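Local coordinates for protein carbohydrate kinase, FGGY (Rhodospirillum rubrum, PDB 3IFR) that probably phosphorylates the sugar D-xylulose at the expense of ATP, as a member of the FGGY family of carbohydrate kinases, at residues L251-T256 with Q429-P434; A441-A446 with L453-V458. One frame throughout, in Å; residues are numbered along the deposited sequence.

Contact 1: residues L251-T256 with Q429-P434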
loop_
_atom_site.group_PDB
_atom_site.type_symbol
_atom_site.label_atom_id
_atom_site.label_comp_id
_atom_site.label_asym_id
_atom_site.label_seq_id
_atom_site.Cartn_x
_atom_site.Cartn_y
_atom_site.Cartn_z
ATOM N N LEU A 251 -3.744 7.994 5.200
ATOM C CA LEU A 251 -4.037 9.392 5.542
ATOM C C LEU A 251 -5.358 9.898 4.961
ATOM O O LEU A 251 -6.178 10.436 5.653
ATOM C CB LEU A 251 -2.912 10.273 5.005
ATOM C CG LEU A 251 -3.084 11.734 5.390
ATOM C CD1 LEU A 251 -3.193 11.841 6.910
ATOM C CD2 LEU A 251 -1.931 12.582 4.818
ATOM N N ALA A 252 -5.558 9.726 3.671
ATOM C CA ALA A 252 -6.796 10.183 3.020
ATOM C C ALA A 252 -7.995 9.498 3.595
ATOM O O ALA A 252 -9.090 10.069 3.628
ATOM C CB ALA A 252 -6.732 9.952 1.480
ATOM N N ALA A 253 -7.828 8.265 4.034
ATOM C CA ALA A 253 -8.953 7.590 4.667
ATOM C C ALA A 253 -9.150 8.067 6.114
ATOM O O ALA A 253 -10.043 7.610 6.808
ATOM C CB ALA A 253 -8.825 6.059 4.577
ATOM N N GLY A 254 -8.322 9.001 6.552
ATOM C CA GLY A 254 -8.416 9.515 7.906
ATOM C C GLY A 254 -7.716 8.696 8.966
ATOM O O GLY A 254 -8.129 8.702 10.112
ATOM N N ILE A 255 -6.681 7.953 8.608
ATOM C CA ILE A 255 -5.876 7.305 9.628
ATOM C C ILE A 255 -4.757 8.274 10.032
ATOM O O ILE A 255 -3.681 8.370 9.361
ATOM C CB ILE A 255 -5.333 5.926 9.154
ATOM C CG1 ILE A 255 -6.395 4.837 9.380
ATOM C CG2 ILE A 255 -4.109 5.527 9.940
ATOM C CD1 ILE A 255 -7.472 4.808 8.357
ATOM N N THR A 256 -5.016 9.002 11.114
ATOM C CA THR A 256 -4.149 10.076 11.586
ATOM C C THR A 256 -3.765 10.009 13.061
ATOM O O THR A 256 -2.852 10.707 13.493
ATOM C CB THR A 256 -4.776 11.493 11.346
ATOM O OG1 THR A 256 -5.841 11.695 12.259
ATOM C CG2 THR A 256 -5.322 11.628 9.957
ATOM N N GLN A 429 -16.033 2.163 10.374
ATOM C CA GLN A 429 -16.456 3.318 9.565
ATOM C C GLN A 429 -16.143 3.093 8.086
ATOM O O GLN A 429 -14.973 3.081 7.704
ATOM C CB GLN A 429 -15.749 4.589 10.032
ATOM C CG GLN A 429 -16.000 5.824 9.113
ATOM C CD GLN A 429 -17.428 6.353 9.233
ATOM O OE1 GLN A 429 -17.765 7.030 10.211
ATOM N NE2 GLN A 429 -18.277 6.023 8.247
ATOM N N LEU A 430 -17.175 2.898 7.267
ATOM C CA LEU A 430 -17.000 2.715 5.827
ATOM C C LEU A 430 -16.743 4.079 5.172
ATOM O O LEU A 430 -17.241 5.108 5.644
ATOM C CB LEU A 430 -18.238 2.084 5.187
ATOM C CG LEU A 430 -18.681 0.690 5.614
ATOM C CD1 LEU A 430 -19.816 0.176 4.659
ATOM C CD2 LEU A 430 -17.456 -0.280 5.653
ATOM N N LEU A 431 -15.950 4.076 4.107
ATOM C CA LEU A 431 -15.669 5.287 3.348
ATOM C C LEU A 431 -15.283 4.924 1.917
ATOM O O LEU A 431 -14.900 3.790 1.612
ATOM C CB LEU A 431 -14.540 6.077 3.993
ATOM C CG LEU A 431 -13.217 5.324 3.925
ATOM C CD1 LEU A 431 -12.266 6.030 2.978
ATOM C CD2 LEU A 431 -12.588 5.221 5.309
ATOM N N ALA A 432 -15.421 5.885 1.026
ATOM C CA ALA A 432 -14.960 5.682 -0.340
ATOM C C ALA A 432 -13.828 6.654 -0.610
ATOM O O ALA A 432 -13.905 7.837 -0.263
ATOM C CB ALA A 432 -16.096 5.898 -1.325
ATOM N N ASN A 433 -12.777 6.178 -1.243
ATOM C CA ASN A 433 -11.629 7.030 -1.493
ATOM C C ASN A 433 -11.175 6.707 -2.879
ATOM O O ASN A 433 -10.163 6.052 -3.048
ATOM C CB ASN A 433 -10.546 6.652 -0.509
ATOM C CG ASN A 433 -9.375 7.606 -0.510
ATOM O OD1 ASN A 433 -8.485 7.457 0.362
ATOM N ND2 ASN A 433 -9.341 8.588 -1.471
ATOM N N PRO A 434 -11.952 7.128 -3.881
ATOM C CA PRO A 434 -11.757 6.647 -5.249
ATOM C C PRO A 434 -10.494 7.255 -5.883
ATOM O O PRO A 434 -9.663 6.530 -6.432
ATOM C CB PRO A 434 -13.011 7.131 -5.987
ATOM C CG PRO A 434 -13.778 7.968 -5.020
ATOM C CD PRO A 434 -12.922 8.230 -3.817
#
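Leu431 reaches across to Ala253, and its side chain can be followed outward from the strand. CB and CG span the distance to the helix end, and the two methyls do the touching. CD1 meets the methyl of its partner, 3.8 Å from Ala253 CB, and CD2 lies beside the backbone, 3.8 Å from Ala253 O. With CG set between its own N and carbonyl carbon (chi1 66°), both arms of the fork face Ala253 CB. An alanine here would remove both methyls and would probably open a gap beside Ala253, leaving its CB without this apolar neighbour. The small methyl of Ala253 suits the other side, where it touches Leu262 as well.

Farther along, Asn433 comes in over Ala252: its amide oxygen OD1 is 3.2 Å from Ala252 CB, a close van der Waals approach. CG lies anti to the backbone N (chi1 -171°), which sends the amide out toward the helix. Asn433 OD1 is 3.8 Å from Ala253 N, too far to bond it.

Gly254 turns the chain out of the helix with a positive phi of 84°, where a CB would press on Ala253 O, so glycine fits. Gly254 N bonds to Leu251 O at 2.7 Å. The arrangement is a Schellman motif closing helix 245-252, packed against the end of strand 428-432, which lies between strands 403-407 and 463-468 of this actin-like fold.

Contact 2: residues A441-A446 with L453-V458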
loop_
_atom_site.group_PDB
_atom_site.type_symbol
_atom_site.label_atom_id
_atom_site.label_comp_id
_atom_site.label_asym_id
_atom_site.label_seq_id
_atom_site.Cartn_x
_atom_site.Cartn_y
_atom_site.Cartn_z
ATOM N N ALA A 441 -1.573 12.779 -0.822
ATOM C CA ALA A 441 -0.451 13.647 -1.229
ATOM C C ALA A 441 -0.783 15.146 -1.264
ATOM O O ALA A 441 -0.009 15.944 -0.749
ATOM C CB ALA A 441 0.206 13.170 -2.555
ATOM N N ALA A 442 -1.922 15.536 -1.836
ATOM C CA ALA A 442 -2.332 16.936 -1.750
ATOM C C ALA A 442 -2.307 17.367 -0.281
ATOM O O ALA A 442 -1.886 18.475 0.036
ATOM C CB ALA A 442 -3.701 17.138 -2.309
ATOM N N TRP A 443 -2.748 16.479 0.612
ATOM C CA TRP A 443 -2.865 16.855 2.011
ATOM C C TRP A 443 -1.531 17.210 2.641
ATOM O O TRP A 443 -1.456 18.059 3.531
ATOM C CB TRP A 443 -3.602 15.791 2.843
ATOM C CG TRP A 443 -4.349 16.447 3.928
ATOM C CD1 TRP A 443 -4.104 16.381 5.291
ATOM C CD2 TRP A 443 -5.428 17.366 3.762
ATOM N NE1 TRP A 443 -4.997 17.191 5.975
ATOM C CE2 TRP A 443 -5.819 17.801 5.059
ATOM C CE3 TRP A 443 -6.117 17.855 2.649
ATOM C CZ2 TRP A 443 -6.867 18.688 5.250
ATOM C CZ3 TRP A 443 -7.156 18.739 2.845
ATOM C CH2 TRP A 443 -7.528 19.140 4.141
ATOM N N VAL A 444 -0.469 16.566 2.201
ATOM C CA VAL A 444 0.819 16.873 2.764
ATOM C C VAL A 444 1.201 18.303 2.453
ATOM O O VAL A 444 1.805 19.010 3.278
ATOM C CB VAL A 444 1.893 15.939 2.250
ATOM C CG1 VAL A 444 3.230 16.457 2.624
ATOM C CG2 VAL A 444 1.667 14.533 2.774
ATOM N N ALA A 445 0.864 18.735 1.258
ATOM C CA ALA A 445 1.246 20.058 0.832
ATOM C C ALA A 445 0.260 21.042 1.431
ATOM O O ALA A 445 0.581 22.212 1.626
ATOM C CB ALA A 445 1.257 20.153 -0.681
ATOM N N ALA A 446 -0.946 20.563 1.708
ATOM C CA ALA A 446 -1.982 21.423 2.285
ATOM C C ALA A 446 -1.533 21.884 3.685
ATOM O O ALA A 446 -1.590 23.061 4.020
ATOM C CB ALA A 446 -3.277 20.676 2.372
ATOM N N LEU A 453 -5.241 24.097 9.106
ATOM C CA LEU A 453 -5.713 22.745 8.974
ATOM C C LEU A 453 -4.929 21.725 9.705
ATOM O O LEU A 453 -3.764 21.820 9.799
ATOM C CB LEU A 453 -5.752 22.350 7.517
ATOM C CG LEU A 453 -6.657 23.215 6.681
ATOM C CD1 LEU A 453 -6.094 23.341 5.352
ATOM C CD2 LEU A 453 -8.009 22.603 6.660
ATOM N N GLY A 454 -5.596 20.727 10.221
ATOM C CA GLY A 454 -4.911 19.584 10.786
ATOM C C GLY A 454 -4.897 18.393 9.862
ATOM O O GLY A 454 -5.598 18.390 8.902
ATOM N N TRP A 455 -4.102 17.383 10.173
ATOM C CA TRP A 455 -4.009 16.167 9.390
ATOM C C TRP A 455 -5.354 15.466 9.290
ATOM O O TRP A 455 -5.817 15.085 8.256
ATOM C CB TRP A 455 -2.925 15.247 9.957
ATOM C CG TRP A 455 -1.546 15.778 9.832
ATOM C CD1 TRP A 455 -0.876 16.443 10.755
ATOM C CD2 TRP A 455 -0.685 15.704 8.697
ATOM N NE1 TRP A 455 0.335 16.797 10.314
ATOM C CE2 TRP A 455 0.486 16.362 9.036
ATOM C CE3 TRP A 455 -0.790 15.143 7.428
ATOM C CZ2 TRP A 455 1.541 16.491 8.163
ATOM C CZ3 TRP A 455 0.245 15.243 6.597
ATOM C CH2 TRP A 455 1.402 15.924 6.954
ATOM N N ASP A 456 -5.929 15.236 10.437
ATOM C CA ASP A 456 -7.312 15.310 10.757
ATOM C C ASP A 456 -8.285 15.700 9.636
ATOM O O ASP A 456 -9.265 15.053 9.369
ATOM C CB ASP A 456 -7.358 16.399 11.812
ATOM C CG ASP A 456 -8.316 16.128 12.853
ATOM O OD1 ASP A 456 -8.261 15.089 13.485
ATOM O OD2 ASP A 456 -9.166 16.985 13.026
ATOM N N ASP A 457 -7.994 16.802 8.989
ATOM C CA ASP A 457 -8.949 17.406 8.122
ATOM C C ASP A 457 -9.070 16.821 6.733
ATOM O O ASP A 457 -9.980 17.137 6.010
ATOM C CB ASP A 457 -8.739 18.889 8.147
ATOM C CG ASP A 457 -9.273 19.474 9.357
ATOM O OD1 ASP A 457 -10.465 19.307 9.551
ATOM O OD2 ASP A 457 -8.526 20.052 10.141
ATOM N N VAL A 458 -8.162 15.926 6.402
ATOM C CA VAL A 458 -8.116 15.302 5.123
ATOM C C VAL A 458 -9.465 14.750 4.714
ATOM O O VAL A 458 -9.781 14.651 3.570
ATOM C CB VAL A 458 -7.104 14.176 5.117
ATOM C CG1 VAL A 458 -7.546 13.055 5.984
ATOM C CG2 VAL A 458 -6.866 13.701 3.782
#
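Trp443 supplies the largest share of the contact, its indole reaching from segment 441-446 of helix 437-448 into the turn formed by 453-458. Val458 CA lies over one face of the ring, 3.6 Å from the centroid of its six-membered part and 19° off the ring normal, a CH-pi contact. The side chain of Val458 continues along the same indole, with CB and CG2 near CG of Trp443. On the opposite face, offset toward the rim, sits the methyl of Ala446 from the next turn of the same helix, so the flat ring is held from both sides.

The edge of the indole does polar work. Trp443 NE1 donates to Gly454 O at 3.2 Å, with an N-H...O angle of 155°, and the oxygen lies almost in the ring plane. Tryptophan suits this place because it offers both a broad face to Val458 and an N-H at its edge to Gly454. Gly454 O takes a second hydrogen bond from Asp457 N, arriving from the other face of the carbonyl plane. Asp457 in turn accepts at OD2, through its anti lone pair, from Gly454 N, 3.0 Å away, which ties the turn to itself and helps fix the carbonyl that Trp443 uses.

Trp455 starts out pointing away from the helix, yet CG, anti to the carbonyl carbon (chi1 -67°), helps bring its ring back: CE3 comes 4.1 Å from Trp443 CD1, while Val444 CG2 meets the ring edge at CZ3. Leu453 fills in at the far end, its CD2 4.3 Å from Trp443 CH2.

The 453-458 turn thus packs on one side of helix 437-448, whose alanines and Val444 lie on the sheet of strands 8-14, 77-84 and 238-244, as Ala442 does on Val9 and Val444 on Cys81.

Overall arrangement
Both segments of contact 1 precede contact 2 in the sequence, strand 428-432 leading directly into helix 437-448, and the centres of the two contacts lie 13 Å apart. They meet where Leu251 CD2 packs 3.8 Å from Trp455 CE3 and where Ala252 CA comes 3.6 Å from Val458 CG2. Contact 1 sets the end of helix 245-252, which follows strand 238-244, against strand 428-432 of the other sheet, the one that also holds strands 403-407 and 463-468. Contact 2 ties helix 437-448, which packs on the sheet of strands 8-14, 77-84 and 238-244, to the loop that follows it. Each helix thus lies where the two sheets of the actin-like fold come together.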